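Local structure of putative glycoside hydrolase (Bacteroides thetaiotaomicron VPI-5482, 3HBZ) at residues 202-213 and 301-311; 240-249 and 261-272. The protein has no established function but binds calcium, and may take part in carbohydrate metabolism, possibly as a glycoside hydrolase. All coordinates share one frame; numbering follows the deposited sequence. Where two conformers were deposited one is given.

Contact 1: 202-213 and 301-311. With ACT (acetate ion), chain H.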
loop_
_atom_site.group_PDB
_atom_site.type_symbol
_atom_site.label_atom_id
_atom_site.label_comp_id
_atom_site.label_asym_id
_atom_site.label_seq_id
_atom_site.Cartn_x
_atom_site.Cartn_y
_atom_site.Cartn_z
ATOM N N PHE A 202 4.861 3.060 -4.174
ATOM C CA PHE A 202 5.537 1.822 -3.826
ATOM C C PHE A 202 6.786 2.072 -3.008
ATOM O O PHE A 202 7.738 2.749 -3.459
ATOM C CB PHE A 202 5.980 1.084 -5.105
ATOM C CG PHE A 202 4.846 0.681 -6.036
ATOM C CD1 PHE A 202 3.711 0.036 -5.557
ATOM C CD2 PHE A 202 4.960 0.894 -7.418
ATOM C CE1 PHE A 202 2.677 -0.380 -6.419
ATOM C CE2 PHE A 202 3.932 0.459 -8.293
ATOM C CZ PHE A 202 2.801 -0.169 -7.802
ATOM N N GLY A 203 6.805 1.486 -1.818
ATOM C CA GLY A 203 8.058 1.250 -1.081
ATOM C C GLY A 203 8.106 1.907 0.282
ATOM O O GLY A 203 7.552 2.986 0.455
ATOM N N LEU A 204 8.807 1.273 1.223
ATOM C CA LEU A 204 9.120 1.872 2.494
ATOM C C LEU A 204 10.600 1.598 2.792
ATOM O O LEU A 204 11.215 0.720 2.168
ATOM C CB LEU A 204 8.220 1.311 3.593
ATOM C CG LEU A 204 6.737 1.766 3.586
ATOM C CD1 LEU A 204 5.919 1.019 4.702
ATOM C CD2 LEU A 204 6.636 3.266 3.723
ATOM N N PRO A 205 11.180 2.340 3.737
ATOM C CA PRO A 205 12.625 2.170 3.978
ATOM C C PRO A 205 12.984 0.768 4.479
ATOM O O PRO A 205 12.217 0.180 5.247
ATOM C CB PRO A 205 12.929 3.237 5.026
ATOM C CG PRO A 205 11.886 4.275 4.783
ATOM C CD PRO A 205 10.643 3.491 4.471
ATOM N N PHE A 206 14.107 0.230 3.981
ATOM C CA PHE A 206 14.574 -1.132 4.317
ATOM C C PHE A 206 16.085 -1.084 4.480
ATOM O O PHE A 206 16.782 -0.533 3.618
ATOM C CB PHE A 206 14.168 -2.103 3.196
ATOM C CG PHE A 206 14.420 -3.555 3.528
ATOM C CD1 PHE A 206 13.752 -4.170 4.580
ATOM C CD2 PHE A 206 15.355 -4.299 2.788
ATOM C CE1 PHE A 206 14.011 -5.518 4.907
ATOM C CE2 PHE A 206 15.609 -5.620 3.084
ATOM C CZ PHE A 206 14.937 -6.245 4.176
ATOM N N ARG A 207 16.601 -1.603 5.593
ATOM C CA ARG A 207 18.031 -1.440 5.912
ATOM C C ARG A 207 18.843 -2.743 5.833
ATOM O O ARG A 207 19.896 -2.849 6.418
ATOM C CB ARG A 207 18.219 -0.768 7.289
ATOM C CG ARG A 207 17.585 0.626 7.408
ATOM C CD ARG A 207 17.750 1.205 8.821
ATOM N NE ARG A 207 16.817 2.328 9.052
ATOM C CZ ARG A 207 17.150 3.589 9.349
ATOM N NH1 ARG A 207 18.413 3.950 9.459
ATOM N NH2 ARG A 207 16.202 4.505 9.545
ATOM N N HIS A 208 18.381 -3.716 5.054
ATOM C CA HIS A 208 19.176 -4.936 4.753
ATOM C C HIS A 208 19.213 -5.124 3.224
ATOM O O HIS A 208 18.523 -4.413 2.504
ATOM C CB HIS A 208 18.554 -6.179 5.402
ATOM C CG HIS A 208 18.248 -6.011 6.853
ATOM N ND1 HIS A 208 19.234 -5.967 7.819
ATOM C CD2 HIS A 208 17.065 -5.846 7.504
ATOM C CE1 HIS A 208 18.671 -5.805 9.008
ATOM N NE2 HIS A 208 17.357 -5.724 8.845
ATOM N N ILE A 209 19.990 -6.102 2.764
ATOM C CA ILE A 209 20.132 -6.420 1.363
ATOM C C ILE A 209 19.201 -7.578 1.106
ATOM O O ILE A 209 19.480 -8.709 1.535
ATOM C CB ILE A 209 21.577 -6.807 0.994
ATOM C CG1 ILE A 209 22.540 -5.632 1.231
ATOM C CG2 ILE A 209 21.651 -7.214 -0.491
ATOM C CD1 ILE A 209 24.025 -5.970 1.008
ATOM N N PRO A 210 18.064 -7.307 0.442
ATOM C CA PRO A 210 17.169 -8.376 0.141
ATOM C C PRO A 210 17.770 -9.288 -0.929
ATOM O O PRO A 210 18.378 -8.794 -1.890
ATOM C CB PRO A 210 15.918 -7.641 -0.342
ATOM C CG PRO A 210 16.399 -6.434 -0.945
ATOM C CD PRO A 210 17.639 -6.048 -0.198
ATOM N N THR A 211 17.609 -10.596 -0.745
ATOM C CA THR A 211 18.128 -11.603 -1.675
ATOM C C THR A 211 17.064 -12.439 -2.404
ATOM O O THR A 211 17.282 -12.826 -3.569
ATOM C CB THR A 211 19.102 -12.544 -0.916
ATOM O OG1 THR A 211 18.458 -13.006 0.268
ATOM C CG2 THR A 211 20.367 -11.763 -0.511
ATOM N N TYR A 212 15.921 -12.704 -1.750
ATOM C CA TYR A 212 14.830 -13.486 -2.362
ATOM C C TYR A 212 13.500 -13.051 -1.804
ATOM O O TYR A 212 13.430 -12.608 -0.641
ATOM C CB TYR A 212 14.933 -14.994 -2.041
ATOM C CG TYR A 212 16.170 -15.645 -2.582
ATOM C CD1 TYR A 212 17.316 -15.672 -1.832
ATOM C CD2 TYR A 212 16.209 -16.175 -3.868
ATOM C CE1 TYR A 212 18.478 -16.218 -2.312
ATOM C CE2 TYR A 212 17.395 -16.761 -4.367
ATOM C CZ TYR A 212 18.516 -16.757 -3.567
ATOM O OH TYR A 212 19.699 -17.305 -3.940
ATOM N N LEU A 213 12.463 -13.123 -2.659
ATOM C CA LEU A 213 11.064 -13.023 -2.248
ATOM C C LEU A 213 10.476 -14.427 -2.485
ATOM O O LEU A 213 10.471 -14.901 -3.629
ATOM C CB LEU A 213 10.303 -12.034 -3.126
ATOM C CG LEU A 213 8.801 -11.909 -2.789
ATOM C CD1 LEU A 213 8.609 -11.381 -1.360
ATOM C CD2 LEU A 213 8.111 -10.976 -3.772
ATOM N N LEU A 301 22.639 2.399 3.127
ATOM C CA LEU A 301 21.744 1.350 3.602
ATOM C C LEU A 301 21.427 1.520 5.091
ATOM O O LEU A 301 20.258 1.560 5.489
ATOM C CB LEU A 301 22.361 -0.006 3.372
ATOM C CG LEU A 301 21.498 -1.248 3.606
ATOM C CD1 LEU A 301 20.307 -1.256 2.606
ATOM C CD2 LEU A 301 22.377 -2.510 3.485
ATOM N N THR A 302 22.475 1.655 5.900
ATOM C CA THR A 302 22.317 1.774 7.340
ATOM C C THR A 302 21.595 3.092 7.676
ATOM O O THR A 302 20.833 3.133 8.636
ATOM C CB THR A 302 23.678 1.629 8.092
ATOM O OG1 THR A 302 24.599 2.561 7.545
ATOM C CG2 THR A 302 24.265 0.196 7.949
ATOM N N ALA A 303 21.808 4.143 6.875
ATOM C CA ALA A 303 21.118 5.418 7.064
ATOM C C ALA A 303 19.653 5.417 6.608
ATOM O O ALA A 303 18.948 6.399 6.839
ATOM C CB ALA A 303 21.879 6.562 6.384
ATOM N N GLY A 304 19.203 4.348 5.943
ATOM C CA GLY A 304 17.818 4.267 5.503
ATOM C C GLY A 304 17.491 4.964 4.182
ATOM O O GLY A 304 16.330 5.325 3.950
ATOM N N LYS A 305 18.492 5.110 3.315
ATOM C CA LYS A 305 18.344 5.743 1.988
ATOM C C LYS A 305 17.797 4.818 0.897
ATOM O O LYS A 305 17.674 5.248 -0.246
ATOM C CB LYS A 305 19.704 6.283 1.499
ATOM C CG LYS A 305 20.367 7.328 2.371
ATOM C CD LYS A 305 19.467 8.526 2.581
ATOM C CE LYS A 305 20.200 9.713 3.242
ATOM N NZ LYS A 305 19.177 10.757 3.583
ATOM N N TYR A 306 17.463 3.566 1.231
ATOM C CA TYR A 306 16.844 2.649 0.249
ATOM C C TYR A 306 15.483 2.219 0.741
ATOM O O TYR A 306 15.284 2.000 1.941
ATOM C CB TYR A 306 17.714 1.389 -0.028
ATOM C CG TYR A 306 19.079 1.683 -0.629
ATOM C CD1 TYR A 306 19.245 1.901 -1.999
ATOM C CD2 TYR A 306 20.206 1.739 0.169
ATOM C CE1 TYR A 306 20.484 2.184 -2.545
ATOM C CE2 TYR A 306 21.455 2.000 -0.371
ATOM C CZ TYR A 306 21.585 2.226 -1.735
ATOM O OH TYR A 306 22.829 2.513 -2.256
ATOM N N ASN A 307 14.549 2.110 -0.204
ATOM C CA ASN A 307 13.257 1.561 0.036
ATOM C C ASN A 307 13.115 0.260 -0.704
ATOM O O ASN A 307 13.692 0.061 -1.796
ATOM C CB ASN A 307 12.159 2.494 -0.501
ATOM C CG ASN A 307 11.893 3.691 0.392
ATOM O OD1 ASN A 307 12.599 3.921 1.383
ATOM N ND2 ASN A 307 10.859 4.474 0.028
ATOM N N VAL A 308 12.256 -0.590 -0.153
ATOM C CA VAL A 308 11.856 -1.800 -0.810
ATOM C C VAL A 308 10.353 -1.777 -0.913
ATOM O O VAL A 308 9.668 -1.328 0.027
ATOM C CB VAL A 308 12.310 -3.075 -0.038
ATOM C CG1 VAL A 308 11.566 -4.301 -0.611
ATOM C CG2 VAL A 308 13.852 -3.256 -0.183
ATOM N N ALA A 309 9.845 -2.249 -2.053
ATOM C CA ALA A 309 8.428 -2.558 -2.248
ATOM C C ALA A 309 8.251 -4.002 -2.681
ATOM O O ALA A 309 9.073 -4.545 -3.443
ATOM C CB ALA A 309 7.801 -1.628 -3.328
ATOM N N ILE A 310 7.148 -4.597 -2.237
ATOM C CA ILE A 310 6.666 -5.898 -2.681
ATOM C C ILE A 310 5.283 -5.623 -3.243
ATOM O O ILE A 310 4.484 -4.879 -2.628
ATOM C CB ILE A 310 6.564 -6.910 -1.528
ATOM C CG1 ILE A 310 7.948 -7.267 -0.973
ATOM C CG2 ILE A 310 5.791 -8.219 -1.955
ATOM C CD1 ILE A 310 7.891 -7.903 0.418
ATOM N N VAL A 311 5.007 -6.200 -4.402
ATOM C CA VAL A 311 3.741 -5.993 -5.095
ATOM C C VAL A 311 3.177 -7.310 -5.635
ATOM O O VAL A 311 3.927 -8.118 -6.264
ATOM C CB VAL A 311 3.929 -5.055 -6.305
ATOM C CG1 VAL A 311 2.552 -4.787 -6.940
ATOM C CG2 VAL A 311 4.650 -3.754 -5.899
HETATM C C ACT H . 14.313 -2.802 8.000
HETATM O O ACT H . 15.418 -2.467 7.747
HETATM O OXT ACT H . 13.626 -1.730 8.014
HETATM C CH3 ACT H . 13.908 -4.306 8.194
HETATM O O HOH W 1 18.282 1.926 3.535
#
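Phe-206 O, Leu-301 O and Tyr-306 N converge on one water. Tyr-306 N donates to it, and its oxygen lies 2.8 Å from Leu-301 O and 2.9 Å from Phe-206 O, so it bridges the end of helix 298-303, the start of strand 306-313 and the loop that follows strand 200-205. Beyond the water the chains pair as antiparallel strands: Leu-204 and Val-308 exchange two backbone bonds, and Phe-206 N reaches Tyr-306 O at 2.9 Å. Gly-203, at phi 121°, adopts a backbone shape that calls for glycine, and a CB here would also press on Asn-307 CB. On one side of the strand pair Phe-206 lies alongside Val-308, both pointing the same way. With Phe-206 CG anti to the backbone N (chi1 -172°), Phe-206 CD2 comes to 3.5 Å from Val-308 CG2. Farther along, Val-311 CG2 covers a face of the Phe-202 ring in a CH-pi contact, 4.2 Å from the centroid. At the helix end a Schellman motif turns the chain at Gly-304. In the conformer described, Arg-207 stretches across this turn, NH1 bonding Thr-302 O at 2.7 Å close to the guanidinium plane, while Gly-304 CA sits under the centre of one face. A CB on Gly-304 would meet Arg-207 CZ at 3.0 Å, so a residue without a side chain suits both turn and cover. Arg-207 N also donates to an acetate ion, probably from the crystallisation liquor. One of the helix's last carbonyls, Thr-302 O, thus meets a cation, whose charge would probably complement the negative end of the helix dipole.

Contact 2: 240-249 and 261-272. With PEG (di(hydroxyethyl)ether), chain T.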
loop_
_atom_site.group_PDB
_atom_site.type_symbol
_atom_site.label_atom_id
_atom_site.label_comp_id
_atom_site.label_asym_id
_atom_site.label_seq_id
_atom_site.Cartn_x
_atom_site.Cartn_y
_atom_site.Cartn_z
ATOM N N ASP A 240 0.981 -10.961 -11.567
ATOM C CA ASP A 240 2.369 -10.492 -11.399
ATOM C C ASP A 240 2.682 -10.462 -9.916
ATOM O O ASP A 240 1.808 -10.180 -9.063
ATOM C CB ASP A 240 2.570 -9.113 -12.031
ATOM C CG ASP A 240 4.013 -8.829 -12.433
ATOM O OD1 ASP A 240 4.938 -9.659 -12.258
ATOM O OD2 ASP A 240 4.214 -7.726 -12.932
ATOM N N ILE A 241 3.924 -10.822 -9.611
ATOM C CA ILE A 241 4.458 -10.792 -8.271
ATOM C C ILE A 241 5.889 -10.284 -8.399
ATOM O O ILE A 241 6.680 -10.861 -9.143
ATOM C CB ILE A 241 4.497 -12.225 -7.640
ATOM C CG1 ILE A 241 3.105 -12.863 -7.671
ATOM C CG2 ILE A 241 5.120 -12.147 -6.208
ATOM C CD1 ILE A 241 2.995 -14.357 -7.236
ATOM N N TYR A 242 6.204 -9.187 -7.726
ATOM C CA TYR A 242 7.492 -8.594 -7.874
ATOM C C TYR A 242 7.885 -7.799 -6.641
ATOM O O TYR A 242 7.054 -7.582 -5.744
ATOM C CB TYR A 242 7.544 -7.783 -9.151
ATOM C CG TYR A 242 6.640 -6.571 -9.251
ATOM C CD1 TYR A 242 7.099 -5.306 -8.880
ATOM C CD2 TYR A 242 5.376 -6.672 -9.768
ATOM C CE1 TYR A 242 6.302 -4.155 -9.032
ATOM C CE2 TYR A 242 4.526 -5.525 -9.886
ATOM C CZ TYR A 242 5.014 -4.270 -9.536
ATOM O OH TYR A 242 4.229 -3.135 -9.684
ATOM N N ALA A 243 9.163 -7.427 -6.583
ATOM C CA ALA A 243 9.712 -6.584 -5.527
ATOM C C ALA A 243 10.803 -5.725 -6.137
ATOM O O ALA A 243 11.449 -6.128 -7.123
ATOM C CB ALA A 243 10.266 -7.420 -4.344
ATOM N N ILE A 244 10.948 -4.512 -5.607
ATOM C CA ILE A 244 11.956 -3.555 -6.082
ATOM C C ILE A 244 12.662 -2.946 -4.864
ATOM O O ILE A 244 12.109 -2.885 -3.771
ATOM C CB ILE A 244 11.350 -2.471 -6.967
ATOM C CG1 ILE A 244 10.223 -1.716 -6.221
ATOM C CG2 ILE A 244 10.792 -3.066 -8.244
ATOM C CD1 ILE A 244 9.538 -0.593 -7.051
HETATM N N MSE A 245 13.912 -2.579 -5.062
HETATM C CA MSE A 245 14.706 -1.803 -4.124
HETATM C C MSE A 245 15.223 -0.610 -4.920
HETATM O O MSE A 245 15.763 -0.771 -6.041
HETATM C CB MSE A 245 15.873 -2.597 -3.630
HETATM C CG MSE A 245 16.556 -1.949 -2.447
HETATM SE SE MSE A 245 18.090 -2.934 -1.984
HETATM C CE MSE A 245 18.470 -2.053 -0.264
ATOM N N TYR A 246 15.026 0.579 -4.369
ATOM C CA TYR A 246 15.534 1.801 -4.971
ATOM C C TYR A 246 16.037 2.793 -3.935
ATOM O O TYR A 246 15.608 2.804 -2.785
ATOM C CB TYR A 246 14.432 2.471 -5.827
ATOM C CG TYR A 246 13.200 2.855 -5.043
ATOM C CD1 TYR A 246 12.189 1.938 -4.777
ATOM C CD2 TYR A 246 13.049 4.148 -4.525
ATOM C CE1 TYR A 246 11.025 2.310 -4.065
ATOM C CE2 TYR A 246 11.895 4.516 -3.780
ATOM C CZ TYR A 246 10.900 3.617 -3.565
ATOM O OH TYR A 246 9.816 4.016 -2.782
ATOM N N GLU A 247 16.940 3.648 -4.380
ATOM C CA GLU A 247 17.464 4.712 -3.581
ATOM C C GLU A 247 16.523 5.944 -3.614
ATOM O O GLU A 247 16.110 6.391 -4.684
ATOM C CB GLU A 247 18.828 5.118 -4.137
ATOM C CG GLU A 247 19.474 6.204 -3.283
ATOM C CD GLU A 247 20.911 6.528 -3.706
ATOM O OE1 GLU A 247 21.456 5.803 -4.560
ATOM O OE2 GLU A 247 21.480 7.495 -3.142
ATOM N N THR A 248 16.199 6.479 -2.437
ATOM C CA THR A 248 15.358 7.656 -2.334
ATOM C C THR A 248 16.217 8.915 -2.401
ATOM O O THR A 248 17.418 8.861 -2.254
ATOM C CB THR A 248 14.538 7.654 -1.037
ATOM O OG1 THR A 248 15.413 7.530 0.071
ATOM C CG2 THR A 248 13.548 6.491 -1.011
ATOM N N SER A 249 15.584 10.039 -2.697
ATOM C CA SER A 249 16.238 11.334 -2.644
ATOM C C SER A 249 15.151 12.373 -2.475
ATOM O O SER A 249 13.971 12.048 -2.441
ATOM C CB SER A 249 16.958 11.608 -3.958
ATOM O OG SER A 249 15.988 11.635 -5.000
ATOM N N PHE A 261 9.595 -0.166 -12.760
ATOM C CA PHE A 261 10.626 -1.004 -13.388
ATOM C C PHE A 261 11.638 -0.200 -14.186
ATOM O O PHE A 261 12.543 -0.769 -14.748
ATOM C CB PHE A 261 9.992 -2.063 -14.315
ATOM C CG PHE A 261 9.088 -3.036 -13.599
ATOM C CD1 PHE A 261 9.585 -3.808 -12.558
ATOM C CD2 PHE A 261 7.752 -3.162 -13.954
ATOM C CE1 PHE A 261 8.778 -4.729 -11.897
ATOM C CE2 PHE A 261 6.921 -4.058 -13.306
ATOM C CZ PHE A 261 7.445 -4.849 -12.245
ATOM N N THR A 262 11.493 1.114 -14.247
ATOM C CA THR A 262 12.341 1.893 -15.141
ATOM C C THR A 262 13.067 3.047 -14.460
ATOM O O THR A 262 13.910 3.639 -15.076
ATOM C CB THR A 262 11.497 2.492 -16.289
ATOM O OG1 THR A 262 10.451 3.291 -15.716
ATOM C CG2 THR A 262 10.898 1.368 -17.203
ATOM N N SER A 263 12.723 3.421 -13.224
ATOM C CA SER A 263 13.389 4.560 -12.594
ATOM C C SER A 263 14.898 4.377 -12.512
ATOM O O SER A 263 15.359 3.337 -12.107
ATOM C CB SER A 263 12.887 4.769 -11.169
ATOM O OG SER A 263 13.684 5.765 -10.523
ATOM N N PRO A 264 15.672 5.408 -12.858
ATOM C CA PRO A 264 17.133 5.257 -12.709
ATOM C C PRO A 264 17.551 5.080 -11.247
ATOM O O PRO A 264 18.675 4.704 -10.987
ATOM C CB PRO A 264 17.718 6.569 -13.274
ATOM C CG PRO A 264 16.578 7.364 -13.787
ATOM C CD PRO A 264 15.265 6.689 -13.473
ATOM N N ASN A 265 16.647 5.333 -10.307
ATOM C CA ASN A 265 16.963 5.105 -8.893
ATOM C C ASN A 265 16.916 3.641 -8.481
ATOM O O ASN A 265 17.350 3.306 -7.352
ATOM C CB ASN A 265 16.034 5.943 -7.982
ATOM C CG ASN A 265 16.383 7.421 -8.041
ATOM O OD1 ASN A 265 16.545 7.943 -9.129
ATOM N ND2 ASN A 265 16.569 8.073 -6.885
ATOM N N LEU A 266 16.369 2.778 -9.344
ATOM C CA LEU A 266 16.268 1.319 -9.012
ATOM C C LEU A 266 17.654 0.740 -8.844
ATOM O O LEU A 266 18.560 1.094 -9.610
ATOM C CB LEU A 266 15.542 0.564 -10.128
ATOM C CG LEU A 266 14.026 0.724 -10.081
ATOM C CD1 LEU A 266 13.407 0.354 -11.412
ATOM C CD2 LEU A 266 13.392 -0.141 -8.955
ATOM N N VAL A 267 17.827 -0.104 -7.823
ATOM C CA VAL A 267 19.057 -0.857 -7.680
ATOM C C VAL A 267 18.864 -2.371 -7.852
ATOM O O VAL A 267 19.797 -3.051 -8.272
ATOM C CB VAL A 267 19.806 -0.515 -6.347
ATOM C CG1 VAL A 267 20.191 0.969 -6.350
ATOM C CG2 VAL A 267 18.961 -0.873 -5.123
ATOM N N SER A 268 17.653 -2.870 -7.616
ATOM C CA SER A 268 17.404 -4.300 -7.613
ATOM C C SER A 268 15.935 -4.598 -7.907
ATOM O O SER A 268 15.036 -3.815 -7.545
ATOM C CB SER A 268 17.828 -4.889 -6.265
ATOM O OG SER A 268 17.701 -6.286 -6.274
ATOM N N ILE A 269 15.704 -5.692 -8.629
ATOM C CA ILE A 269 14.365 -6.163 -8.945
ATOM C C ILE A 269 14.249 -7.679 -8.832
ATOM O O ILE A 269 15.105 -8.392 -9.341
ATOM C CB ILE A 269 13.983 -5.808 -10.357
ATOM C CG1 ILE A 269 14.127 -4.298 -10.557
ATOM C CG2 ILE A 269 12.525 -6.245 -10.605
ATOM C CD1 ILE A 269 13.804 -3.804 -12.024
ATOM N N ALA A 270 13.209 -8.163 -8.151
ATOM C CA ALA A 270 12.820 -9.589 -8.161
ATOM C C ALA A 270 11.440 -9.675 -8.850
ATOM O O ALA A 270 10.589 -8.788 -8.670
ATOM C CB ALA A 270 12.739 -10.117 -6.743
ATOM N N ARG A 271 11.225 -10.681 -9.692
ATOM C CA ARG A 271 9.944 -10.789 -10.441
ATOM C C ARG A 271 9.683 -12.202 -10.925
ATOM O O ARG A 271 10.575 -12.871 -11.453
ATOM C CB ARG A 271 9.960 -9.875 -11.646
ATOM C CG ARG A 271 8.630 -9.718 -12.307
ATOM C CD ARG A 271 8.684 -8.623 -13.330
ATOM N NE ARG A 271 7.341 -8.253 -13.758
ATOM C CZ ARG A 271 7.054 -7.584 -14.867
ATOM N NH1 ARG A 271 8.007 -7.177 -15.691
ATOM N NH2 ARG A 271 5.792 -7.293 -15.135
ATOM N N ILE A 272 8.451 -12.665 -10.751
ATOM C CA ILE A 272 8.094 -14.019 -11.176
ATOM C C ILE A 272 8.204 -14.092 -12.708
ATOM O O ILE A 272 7.764 -13.177 -13.422
ATOM C CB ILE A 272 6.674 -14.430 -10.660
ATOM C CG1 ILE A 272 6.468 -15.959 -10.813
ATOM C CG2 ILE A 272 5.582 -13.587 -11.363
ATOM C CD1 ILE A 272 5.418 -16.602 -9.775
HETATM C C1 PEG T . 11.542 -6.127 -15.360
HETATM O O1 PEG T . 11.349 -7.530 -15.668
HETATM C C2 PEG T . 11.598 -5.223 -16.605
HETATM O O2 PEG T . 12.677 -4.273 -16.513
HETATM C C3 PEG T . 12.835 -3.440 -17.676
HETATM O O HOH W 2 5.798 -11.437 -14.065
HETATM O O HOH W 3 20.562 4.619 -7.648
HETATM O O HOH W 4 17.402 11.106 -7.038
#
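An antiparallel strand pair, 240-247 with 266-271, carries a classic beta bulge: Val-267 and Ser-268 both face Met-245, whose O accepts from Val-267 N (2.8 Å) and Ser-268 N (3.2 Å). Ala-243 and Ala-270 are a hydrogen-bonded pair, their small methyls on the face that packs against Phe-288. At the other end Arg-271, extended from CG to NE, holds Asp-240 side-on in a salt bridge. Arg-271 NH2 meets Asp-240 OD2 at 2.7 Å on its syn side but out of the carboxylate plane, and Arg-271 NE meets the syn lone pair of OD1, with both oxygens near the guanidinium plane. A water links OD1 to Ile-272 O. Phe-261 CZ lies over the centre of one guanidinium face and also points into the face of Tyr-242, an edge-to-face pair with planes at 53°; Phe-261 CZ is 3.4 Å from Tyr-242 CD1. A leucine in place of Asp-240 has no carboxylate for Arg-271 NE and NH2, and the guanidinium would probably be freer to turn away from Phe-261. Ile-244 CB packs on Leu-266 CD2. Near the start of strand 266-271 an ST turn, Asn-265 N to Ser-263 OG, positions Asn-265, whose O accepts from Glu-247 N, while Asn-265 ND2 returns a bond to Glu-247 O at 2.8 Å, with that oxygen almost in the plane of the Asn-265 amide.

Contacts 1 and 2 share one stretch of sheet: strand 306-313 lies between strand 200-205 of contact 1 and strand 240-247 of contact 2, and their centres are about 10 Å apart. Val-311 N and Tyr-242 O, 2.8 Å apart, probably form one of the backbone bonds joining the two. Side chains add to this: Tyr-246 OH reaches past the central strand to Phe-202 O at 2.5 Å, a probable hydrogen bond, and Leu-301 CD1 packs on Met-245 CE at 3.5 Å. Contact 1 lies away from the metal sites, whereas in contact 2 the side chain of Ile-241 comes within about 11 Å of that of the calcium ligand Asp-332.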